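Local structure of VgrG protein (Vibrio cholerae, 4DTH) at residues Q128-I133 with H149-G154; S284-I289 with L346-E351; H301-L306 with N317-F322. The protein is the actin cross-linking domain of a VgrG toxin, which binds ATP and magnesium and probably joins actin monomers covalently. All coordinates share one frame; numbering follows the deposited sequence. Where two conformers were deposited one is given.

Contact 1 (Q128-I133 with H149-G154)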
loop_
_atom_site.group_PDB
_atom_site.type_symbol
_atom_site.label_atom_id
_atom_site.label_comp_id
_atom_site.label_asym_id
_atom_site.label_seq_id
_atom_site.Cartn_x
_atom_site.Cartn_y
_atom_site.Cartn_z
ATOM N N GLN A 128 21.568 -16.012 11.635
ATOM C CA GLN A 128 21.007 -17.301 11.242
ATOM C C GLN A 128 19.593 -17.102 10.715
ATOM O O GLN A 128 18.909 -16.149 11.130
ATOM C CB GLN A 128 20.948 -18.261 12.432
ATOM C CG GLN A 128 22.292 -18.802 12.843
ATOM C CD GLN A 128 22.124 -19.446 14.173
ATOM O OE1 GLN A 128 21.299 -20.310 14.401
ATOM N NE2 GLN A 128 22.811 -18.947 15.122
ATOM N N PRO A 129 19.101 -18.024 9.840
ATOM C CA PRO A 129 17.719 -17.863 9.378
ATOM C C PRO A 129 16.748 -18.124 10.516
ATOM O O PRO A 129 17.070 -18.845 11.474
ATOM C CB PRO A 129 17.551 -18.953 8.312
ATOM C CG PRO A 129 18.619 -19.931 8.557
ATOM C CD PRO A 129 19.736 -19.238 9.263
ATOM N N LEU A 130 15.552 -17.549 10.398
ATOM C CA LEU A 130 14.439 -17.788 11.305
ATOM C C LEU A 130 13.991 -19.221 11.030
ATOM O O LEU A 130 14.016 -19.654 9.870
ATOM C CB LEU A 130 13.269 -16.867 10.909
ATOM C CG LEU A 130 12.801 -15.763 11.838
ATOM C CD1 LEU A 130 11.342 -15.443 11.554
ATOM C CD2 LEU A 130 12.923 -16.136 13.310
ATOM N N ALA A 131 13.620 -19.965 12.080
ATOM C CA ALA A 131 13.156 -21.337 11.924
ATOM C C ALA A 131 11.624 -21.378 12.000
ATOM O O ALA A 131 11.033 -20.625 12.782
ATOM C CB ALA A 131 13.749 -22.229 13.008
ATOM N N PRO A 132 10.979 -22.273 11.206
ATOM C CA PRO A 132 9.517 -22.398 11.309
ATOM C C PRO A 132 9.159 -23.095 12.621
ATOM O O PRO A 132 9.519 -24.260 12.843
ATOM C CB PRO A 132 9.115 -23.204 10.071
ATOM C CG PRO A 132 10.338 -23.817 9.568
ATOM C CD PRO A 132 11.539 -23.235 10.231
ATOM N N ILE A 133 8.610 -22.325 13.556
ATOM C CA ILE A 133 8.270 -22.801 14.892
ATOM C C ILE A 133 6.854 -22.391 15.250
ATOM O O ILE A 133 6.261 -21.530 14.588
ATOM C CB ILE A 133 9.295 -22.267 15.965
ATOM C CG1 ILE A 133 9.401 -20.716 15.974
ATOM C CG2 ILE A 133 10.674 -22.908 15.815
ATOM C CD1 ILE A 133 8.453 -20.020 16.905
ATOM N N HIS A 149 18.013 -17.000 3.759
ATOM C CA HIS A 149 18.034 -15.714 4.454
ATOM C C HIS A 149 18.736 -15.860 5.791
ATOM O O HIS A 149 18.913 -16.978 6.281
ATOM C CB HIS A 149 16.595 -15.157 4.674
ATOM C CG HIS A 149 15.868 -15.772 5.838
ATOM N ND1 HIS A 149 15.099 -16.913 5.688
ATOM C CD2 HIS A 149 15.842 -15.397 7.142
ATOM C CE1 HIS A 149 14.628 -17.194 6.893
ATOM N NE2 HIS A 149 15.048 -16.308 7.801
ATOM N N VAL A 150 19.120 -14.729 6.388
ATOM C CA VAL A 150 19.643 -14.664 7.753
ATOM C C VAL A 150 19.032 -13.442 8.426
ATOM O O VAL A 150 18.725 -12.451 7.754
ATOM C CB VAL A 150 21.198 -14.693 7.904
ATOM C CG1 VAL A 150 21.791 -16.013 7.428
ATOM C CG2 VAL A 150 21.877 -13.503 7.223
ATOM N N ILE A 151 18.866 -13.514 9.745
ATOM C CA ILE A 151 18.372 -12.392 10.546
ATOM C C ILE A 151 19.554 -11.939 11.392
ATOM O O ILE A 151 20.183 -12.771 12.056
ATOM C CB ILE A 151 17.156 -12.808 11.434
ATOM C CG1 ILE A 151 15.953 -13.296 10.585
ATOM C CG2 ILE A 151 16.759 -11.669 12.416
ATOM C CD1 ILE A 151 15.293 -12.211 9.647
ATOM N N ALA A 152 19.836 -10.632 11.399
ATOM C CA ALA A 152 20.946 -10.085 12.173
ATOM C C ALA A 152 20.567 -8.804 12.888
ATOM O O ALA A 152 19.833 -7.982 12.344
ATOM C CB ALA A 152 22.158 -9.858 11.289
ATOM N N ALA A 153 21.087 -8.632 14.106
ATOM C CA ALA A 153 20.843 -7.460 14.948
ATOM C C ALA A 153 21.381 -6.186 14.330
ATOM O O ALA A 153 22.381 -6.218 13.604
ATOM C CB ALA A 153 21.502 -7.665 16.293
ATOM N N GLY A 154 20.717 -5.076 14.640
ATOM C CA GLY A 154 21.116 -3.753 14.180
ATOM C C GLY A 154 21.159 -3.663 12.673
ATOM O O GLY A 154 20.186 -4.021 12.003
#

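Contact 2 (S284-I289 with L346-E351). With ATP (adenosine-5'-triphosphate), chain B.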
loop_
_atom_site.group_PDB
_atom_site.type_symbol
_atom_site.label_atom_id
_atom_site.label_comp_id
_atom_site.label_asym_id
_atom_site.label_seq_id
_atom_site.Cartn_x
_atom_site.Cartn_y
_atom_site.Cartn_z
ATOM N N SER A 284 -8.372 3.660 -14.018
ATOM C CA SER A 284 -9.205 3.198 -15.136
ATOM C C SER A 284 -10.172 2.046 -14.789
ATOM O O SER A 284 -11.179 1.890 -15.479
ATOM C CB SER A 284 -8.345 2.861 -16.350
ATOM O OG SER A 284 -7.569 1.701 -16.120
ATOM N N LYS A 285 -9.912 1.296 -13.692
ATOM C CA LYS A 285 -10.789 0.194 -13.258
ATOM C C LYS A 285 -12.188 0.685 -12.868
ATOM O O LYS A 285 -13.171 -0.021 -13.120
ATOM C CB LYS A 285 -10.169 -0.594 -12.093
ATOM C CG LYS A 285 -8.915 -1.422 -12.444
ATOM C CD LYS A 285 -9.183 -2.687 -13.281
ATOM C CE LYS A 285 -9.830 -3.819 -12.514
ATOM N NZ LYS A 285 -10.024 -5.019 -13.367
ATOM N N ILE A 286 -12.286 1.892 -12.272
ATOM C CA ILE A 286 -13.571 2.453 -11.827
ATOM C C ILE A 286 -14.622 2.639 -12.933
ATOM O O ILE A 286 -15.814 2.548 -12.642
ATOM C CB ILE A 286 -13.419 3.668 -10.874
ATOM C CG1 ILE A 286 -14.638 3.773 -9.911
ATOM C CG2 ILE A 286 -13.170 4.966 -11.659
ATOM C CD1 ILE A 286 -14.550 4.808 -8.821
ATOM N N VAL A 287 -14.177 2.872 -14.188
ATOM C CA VAL A 287 -15.042 3.040 -15.368
ATOM C C VAL A 287 -15.980 1.830 -15.550
ATOM O O VAL A 287 -17.120 1.997 -15.989
ATOM C CB VAL A 287 -14.171 3.387 -16.619
ATOM C CG1 VAL A 287 -14.692 2.769 -17.912
ATOM C CG2 VAL A 287 -14.026 4.890 -16.765
ATOM N N GLU A 288 -15.511 0.634 -15.127
ATOM C CA GLU A 288 -16.244 -0.634 -15.186
ATOM C C GLU A 288 -17.517 -0.662 -14.331
ATOM O O GLU A 288 -18.400 -1.477 -14.603
ATOM C CB GLU A 288 -15.322 -1.817 -14.822
ATOM C CG GLU A 288 -14.131 -1.994 -15.755
ATOM C CD GLU A 288 -13.004 -2.915 -15.310
ATOM O OE1 GLU A 288 -13.147 -3.601 -14.272
ATOM O OE2 GLU A 288 -11.966 -2.946 -16.011
ATOM N N ILE A 289 -17.634 0.219 -13.312
ATOM C CA ILE A 289 -18.826 0.243 -12.461
ATOM C C ILE A 289 -20.003 0.959 -13.133
ATOM O O ILE A 289 -21.120 0.899 -12.624
ATOM C CB ILE A 289 -18.571 0.715 -11.000
ATOM C CG1 ILE A 289 -18.484 2.259 -10.876
ATOM C CG2 ILE A 289 -17.363 -0.017 -10.355
ATOM C CD1 ILE A 289 -18.551 2.786 -9.452
ATOM N N LEU A 346 -16.286 -4.018 -7.628
ATOM C CA LEU A 346 -14.947 -3.447 -7.529
ATOM C C LEU A 346 -14.682 -2.778 -6.191
ATOM O O LEU A 346 -15.503 -1.996 -5.703
ATOM C CB LEU A 346 -14.700 -2.448 -8.681
ATOM C CG LEU A 346 -13.400 -1.629 -8.634
ATOM C CD1 LEU A 346 -12.170 -2.488 -8.941
ATOM C CD2 LEU A 346 -13.456 -0.475 -9.613
ATOM N N ALA A 347 -13.525 -3.107 -5.599
ATOM C CA ALA A 347 -13.041 -2.467 -4.395
ATOM C C ALA A 347 -11.869 -1.597 -4.828
ATOM O O ALA A 347 -11.090 -1.986 -5.707
ATOM C CB ALA A 347 -12.567 -3.503 -3.376
ATOM N N ILE A 348 -11.767 -0.411 -4.236
ATOM C CA ILE A 348 -10.661 0.518 -4.482
ATOM C C ILE A 348 -9.947 0.747 -3.172
ATOM O O ILE A 348 -10.590 0.876 -2.125
ATOM C CB ILE A 348 -11.065 1.818 -5.239
ATOM C CG1 ILE A 348 -12.218 2.569 -4.517
ATOM C CG2 ILE A 348 -11.389 1.479 -6.715
ATOM C CD1 ILE A 348 -12.632 3.959 -5.159
ATOM N N LEU A 349 -8.610 0.723 -3.215
ATOM C CA LEU A 349 -7.773 0.774 -2.021
ATOM C C LEU A 349 -6.993 2.042 -1.827
ATOM O O LEU A 349 -6.606 2.684 -2.793
ATOM C CB LEU A 349 -6.834 -0.437 -2.016
ATOM C CG LEU A 349 -7.441 -1.721 -1.430
ATOM C CD1 LEU A 349 -8.515 -2.337 -2.351
ATOM C CD2 LEU A 349 -6.383 -2.707 -1.186
ATOM N N PHE A 350 -6.737 2.394 -0.549
ATOM C CA PHE A 350 -6.038 3.631 -0.218
ATOM C C PHE A 350 -5.061 3.427 0.897
ATOM O O PHE A 350 -5.408 2.848 1.927
ATOM C CB PHE A 350 -7.048 4.732 0.161
ATOM C CG PHE A 350 -8.057 4.993 -0.927
ATOM C CD1 PHE A 350 -7.785 5.903 -1.945
ATOM C CD2 PHE A 350 -9.251 4.280 -0.975
ATOM C CE1 PHE A 350 -8.690 6.095 -2.990
ATOM C CE2 PHE A 350 -10.161 4.477 -2.018
ATOM C CZ PHE A 350 -9.869 5.375 -3.023
ATOM N N GLU A 351 -3.839 3.938 0.706
ATOM C CA GLU A 351 -2.783 3.815 1.698
ATOM C C GLU A 351 -2.642 5.100 2.503
ATOM O O GLU A 351 -2.392 6.173 1.937
ATOM C CB GLU A 351 -1.458 3.465 0.992
ATOM C CG GLU A 351 -0.263 3.363 1.923
ATOM C CD GLU A 351 1.057 3.095 1.226
ATOM O OE1 GLU A 351 1.069 2.334 0.235
ATOM O OE2 GLU A 351 2.093 3.589 1.723
HETATM P PG ATP B . 3.753 -0.239 -2.990
HETATM O O1G ATP B . 3.135 0.895 -2.237
HETATM O O2G ATP B . 3.264 -0.274 -4.411
HETATM O O3G ATP B . 5.253 -0.160 -3.007
HETATM P PB ATP B . 3.482 -3.053 -2.431
HETATM O O1B ATP B . 3.334 -3.405 -3.858
HETATM O O2B ATP B . 4.865 -3.453 -1.978
HETATM O O3B ATP B . 3.300 -1.584 -2.248
HETATM P PA ATP B . 0.940 -4.114 -1.782
HETATM O O1A ATP B . 0.524 -3.539 -3.079
HETATM O O2A ATP B . 0.741 -5.630 -1.863
HETATM O O3A ATP B . 2.382 -3.821 -1.553
HETATM O "O5'" ATP B . 0.042 -3.466 -0.620
HETATM C "C5'" ATP B . 0.125 -4.098 0.668
HETATM C "C4'" ATP B . -0.856 -3.520 1.653
HETATM O "O4'" ATP B . -2.208 -3.600 1.118
HETATM C "C3'" ATP B . -0.903 -4.276 2.982
HETATM O "O3'" ATP B . -1.156 -3.415 4.091
HETATM C "C2'" ATP B . -2.050 -5.249 2.748
HETATM O "O2'" ATP B . -2.575 -5.820 3.935
HETATM C "C1'" ATP B . -3.015 -4.322 2.037
HETATM N N9 ATP B . -4.125 -4.957 1.322
HETATM C C8 ATP B . -4.040 -5.876 0.311
HETATM N N7 ATP B . -5.207 -6.261 -0.147
HETATM C C5 ATP B . -6.122 -5.549 0.617
HETATM C C6 ATP B . -7.530 -5.491 0.621
HETATM N N6 ATP B . -8.310 -6.197 -0.208
HETATM N N1 ATP B . -8.121 -4.656 1.506
HETATM C C2 ATP B . -7.354 -3.932 2.326
HETATM N N3 ATP B . -6.027 -3.899 2.414
HETATM C C4 ATP B . -5.458 -4.739 1.530
#

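Contact 3 (H301-L306 with N317-F322)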
loop_
_atom_site.group_PDB
_atom_site.type_symbol
_atom_site.label_atom_id
_atom_site.label_comp_id
_atom_site.label_asym_id
_atom_site.label_seq_id
_atom_site.Cartn_x
_atom_site.Cartn_y
_atom_site.Cartn_z
ATOM N N HIS A 301 -16.140 14.662 -19.965
ATOM C CA HIS A 301 -16.175 15.847 -19.099
ATOM C C HIS A 301 -14.917 16.116 -18.269
ATOM O O HIS A 301 -14.761 17.224 -17.748
ATOM C CB HIS A 301 -17.435 15.853 -18.230
ATOM C CG HIS A 301 -18.666 16.203 -18.999
ATOM N ND1 HIS A 301 -19.442 15.230 -19.601
ATOM C CD2 HIS A 301 -19.210 17.415 -19.257
ATOM C CE1 HIS A 301 -20.435 15.877 -20.196
ATOM N NE2 HIS A 301 -20.345 17.192 -20.002
ATOM N N ILE A 302 -14.008 15.136 -18.159
ATOM C CA ILE A 302 -12.773 15.327 -17.386
ATOM C C ILE A 302 -11.781 16.265 -18.089
ATOM O O ILE A 302 -11.196 17.110 -17.419
ATOM C CB ILE A 302 -12.114 13.988 -16.963
ATOM C CG1 ILE A 302 -13.087 13.145 -16.110
ATOM C CG2 ILE A 302 -10.793 14.243 -16.191
ATOM C CD1 ILE A 302 -12.589 11.720 -15.758
ATOM N N LYS A 303 -11.559 16.079 -19.409
ATOM C CA LYS A 303 -10.612 16.866 -20.231
ATOM C C LYS A 303 -10.690 18.396 -19.947
ATOM O O LYS A 303 -9.650 18.975 -19.616
ATOM C CB LYS A 303 -10.784 16.583 -21.751
ATOM C CG LYS A 303 -10.523 15.137 -22.202
ATOM C CD LYS A 303 -10.684 14.978 -23.737
ATOM C CE LYS A 303 -10.511 13.541 -24.185
ATOM N NZ LYS A 303 -10.144 13.411 -25.621
ATOM N N PRO A 304 -11.880 19.058 -19.984
ATOM C CA PRO A 304 -11.903 20.510 -19.711
ATOM C C PRO A 304 -11.544 20.898 -18.285
ATOM O O PRO A 304 -11.074 22.013 -18.084
ATOM C CB PRO A 304 -13.337 20.946 -20.062
ATOM C CG PRO A 304 -14.000 19.774 -20.655
ATOM C CD PRO A 304 -13.219 18.553 -20.358
ATOM N N GLN A 305 -11.764 20.006 -17.309
ATOM C CA GLN A 305 -11.392 20.267 -15.913
ATOM C C GLN A 305 -9.863 20.407 -15.808
ATOM O O GLN A 305 -9.377 21.311 -15.130
ATOM C CB GLN A 305 -11.914 19.168 -14.980
ATOM C CG GLN A 305 -13.443 19.051 -14.973
ATOM C CD GLN A 305 -14.151 20.217 -14.326
ATOM O OE1 GLN A 305 -13.591 20.956 -13.496
ATOM N NE2 GLN A 305 -15.408 20.415 -14.700
ATOM N N LEU A 306 -9.116 19.547 -16.521
ATOM C CA LEU A 306 -7.655 19.664 -16.561
ATOM C C LEU A 306 -7.256 20.917 -17.356
ATOM O O LEU A 306 -6.436 21.709 -16.890
ATOM C CB LEU A 306 -7.039 18.428 -17.230
ATOM C CG LEU A 306 -6.894 17.162 -16.371
ATOM C CD1 LEU A 306 -6.773 15.929 -17.247
ATOM C CD2 LEU A 306 -5.667 17.252 -15.444
ATOM N N ASN A 317 -1.450 14.723 -21.576
ATOM C CA ASN A 317 -0.596 13.661 -21.075
ATOM C C ASN A 317 -1.132 12.953 -19.833
ATOM O O ASN A 317 -1.062 11.731 -19.773
ATOM C CB ASN A 317 0.840 14.137 -20.922
ATOM C CG ASN A 317 1.545 14.147 -22.259
ATOM O OD1 ASN A 317 1.893 13.088 -22.794
ATOM N ND2 ASN A 317 1.704 15.327 -22.858
ATOM N N VAL A 318 -1.700 13.704 -18.873
ATOM C CA VAL A 318 -2.288 13.125 -17.655
ATOM C C VAL A 318 -3.539 12.324 -18.062
ATOM O O VAL A 318 -3.690 11.179 -17.636
ATOM C CB VAL A 318 -2.598 14.201 -16.566
ATOM C CG1 VAL A 318 -3.480 13.630 -15.448
ATOM C CG2 VAL A 318 -1.305 14.782 -15.977
ATOM N N PHE A 319 -4.409 12.921 -18.900
ATOM C CA PHE A 319 -5.623 12.247 -19.367
ATOM C C PHE A 319 -5.293 10.919 -20.059
ATOM O O PHE A 319 -5.821 9.893 -19.636
ATOM C CB PHE A 319 -6.481 13.172 -20.258
ATOM C CG PHE A 319 -7.823 12.572 -20.615
ATOM C CD1 PHE A 319 -7.960 11.743 -21.725
ATOM C CD2 PHE A 319 -8.943 12.806 -19.821
ATOM C CE1 PHE A 319 -9.194 11.157 -22.033
ATOM C CE2 PHE A 319 -10.180 12.228 -20.138
ATOM C CZ PHE A 319 -10.295 11.409 -21.244
ATOM N N GLN A 320 -4.382 10.919 -21.060
ATOM C CA GLN A 320 -3.972 9.711 -21.795
ATOM C C GLN A 320 -3.319 8.675 -20.880
ATOM O O GLN A 320 -3.607 7.482 -21.000
ATOM C CB GLN A 320 -3.022 10.061 -22.962
ATOM C CG GLN A 320 -2.801 8.890 -23.946
ATOM C CD GLN A 320 -1.579 9.007 -24.841
ATOM O OE1 GLN A 320 -0.719 9.880 -24.679
ATOM N NE2 GLN A 320 -1.458 8.091 -25.793
ATOM N N TYR A 321 -2.436 9.131 -19.969
ATOM C CA TYR A 321 -1.750 8.263 -19.036
ATOM C C TYR A 321 -2.752 7.389 -18.272
ATOM O O TYR A 321 -2.606 6.170 -18.253
ATOM C CB TYR A 321 -0.897 9.090 -18.056
ATOM C CG TYR A 321 -0.221 8.243 -17.005
ATOM C CD1 TYR A 321 0.923 7.507 -17.304
ATOM C CD2 TYR A 321 -0.723 8.176 -15.706
ATOM C CE1 TYR A 321 1.546 6.715 -16.340
ATOM C CE2 TYR A 321 -0.111 7.388 -14.734
ATOM C CZ TYR A 321 1.026 6.662 -15.056
ATOM O OH TYR A 321 1.637 5.897 -14.105
ATOM N N PHE A 322 -3.763 8.017 -17.662
ATOM C CA PHE A 322 -4.758 7.279 -16.894
ATOM C C PHE A 322 -5.713 6.450 -17.749
ATOM O O PHE A 322 -6.182 5.410 -17.289
ATOM C CB PHE A 322 -5.486 8.193 -15.908
ATOM C CG PHE A 322 -4.609 8.591 -14.741
ATOM C CD1 PHE A 322 -4.029 7.623 -13.924
ATOM C CD2 PHE A 322 -4.357 9.931 -14.466
ATOM C CE1 PHE A 322 -3.204 7.985 -12.850
ATOM C CE2 PHE A 322 -3.531 10.295 -13.393
ATOM C CZ PHE A 322 -2.968 9.318 -12.588
#

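Contact 1 (Q128-I133 with H149-G154)
His149 receives the loop 128-133 on its imidazole, and this is where an irregular connection of the actin cross-linking domain is fastened to the start of strand 150-153. Pro129 lies over one face of the ring: its CB sits 3.8 Å from the His149 centroid, displaced toward the rim, a CH-pi contact. At the edge, in the ring plane, Leu130 CB comes to 3.6 Å from His149 NE2. The same nitrogen accepts the backbone N-H of Leu130, with Leu130 N 2.9 Å from His149 NE2 and an N-H...N angle of 158°; the donor is tilted from the ring plane by 33°. A chi1 of 80° sets CG between the backbone N and the carbonyl carbon, which brings the imidazole round to the Pro129-Leu130 backbone. Its other nitrogen, ND1, is bonded to the carbonyl of Asn146, so both ring nitrogens are tied, which fixes the ring's rotation and is consistent with a neutral histidine protonated on ND1. Pro129 also presses on the backbone just before the strand, CB standing 3.1 Å from His149 O.

Further along, the side chains of Leu130 and Ile151 slant across each other beside helix 101-124, whose His117 and Phe118 also touch Leu130. Strand 34-38 takes the strand's backbone bonds at Val150 and Ala152. Gln128 O is gripped twice, by His121 NE2 and by Ile151 N, the latter at 3.0 Å and approaching from above the carbonyl plane.

Contact 2 (S284-I289 with L346-E351)
Leu346 and Ile348 turn toward segment 284-289 on one side of strand 343-352, while the flat adenine of ATP lies on the other side, with Leu349 CD2 over one of its faces, 3.4 Å from ATP C5. Strand 346-351 thus divides the nucleotide pocket of the actin cross-linking domain from a hydrophobic layer on its opposite face. A second flat group, the carboxylate of Glu351, reaches the far end of the nucleotide: CG is anti to the backbone N (chi1 178°) and the chain runs on extended, bringing OE1 to 3.5 Å from ATP O1G. Glu351 is a magnesium ligand together with Glu28 and Gln174, and the metal probably offsets the repulsion between the carboxylate and the phosphate. Its OE2 forms a salt bridge with Arg353.

On that opposite face, 284-289 coils through successive turns with i to i+3 backbone bonds, such as Glu288 N to Lys285 O. Leu346 carries most of the contact. One branch, CD2, noses against the coil's main chain, 3.5 Å from Lys285 O and 3.7 Å from Ile286 CA, while Lys285 CB covers both methyls. Ile289 meets Leu346 at about a right angle, its CG2 lying 4.0 Å from Leu346 CB. Farther along the strand, Ile286 and Ile348 touch through their CD1 methyls, and Tyr230 of helix 221-245 lies against both residues. No hydrogen bond joins the two segments. The lysine bends at chi2 and chi3, turning its amine away from the strand; there Lys285 NZ makes a salt bridge with Glu288 OE1 at 3.5 Å.

Contact 3 (H301-L306 with N317-F322)
Phe319 sets its ring against Lys303 and Ile302, which meet it at a face and at an edge. The aliphatic part of Lys303 runs slantwise over one face: CG stands 3.7 Å from the centroid of the Phe319 ring, 16° off the normal, in a CH-pi contact, and farther out Lys303 CE lies 3.5 Å from Phe319 CE1. Because the lysine chain is extended beyond CG, it spans the ring instead of touching it at one point. Ile302 comes to the rim, near the ring plane, with CB 4.1 Å from Phe319 CE2. At the ring's attachment point Leu306 crosses Phe319 at about a right angle. Its two methyls divide the work, CD1 resting 4.1 Å from Phe319 CB and CD2 4.2 Å from Val318 CG1.

What places these groups is an antiparallel helical hairpin, helices 292-307 and 312-323 joined by a short connection. The two segment axes approach to 10.4 Å with 144° between their directions, and Phe319, CG anti to its nitrogen (chi1 -173°), bridges that gap. On the other helix Pro304 has no N-H to bond to the turn before, and the helix kinks there; just past it Gln305 N and Leu306 N make only weak bonds to Ile302 O.

The next layer is helix 221-245. Its Thr232 and Tyr235 lie against Ile302, and Tyr235 also stacks on Phe322, so the one tyrosine touches both arms of the hairpin. Helix 204-212 flanks 301-306 through Leu205 and Leu212, while Asn317 OD1 ties 312-323 to the backbone N of Glu251.

Overall arrangement
Contacts 2 and 3 are neighbours, their centres about 17 Å apart, and they touch directly where Ser284 CB packs 3.5 Å from Phe322 O. In the chain, contact 3 is nested within the loop that contact 2 closes, and helix 221-245 lies against both. Contact 1 closes before either opens and lies across the chain's centre from them, with centres about 38 Å from contact 2 and 49 Å from contact 3. Of the three, contact 2 carries residues of the ATP pocket, through Leu349 and the magnesium ligand Glu351. Both contact 1 and contact 2 connect to the extensive strand network that also bears Glu28, Glu90 and Gln174, the other protein residues that bind the magnesium ions.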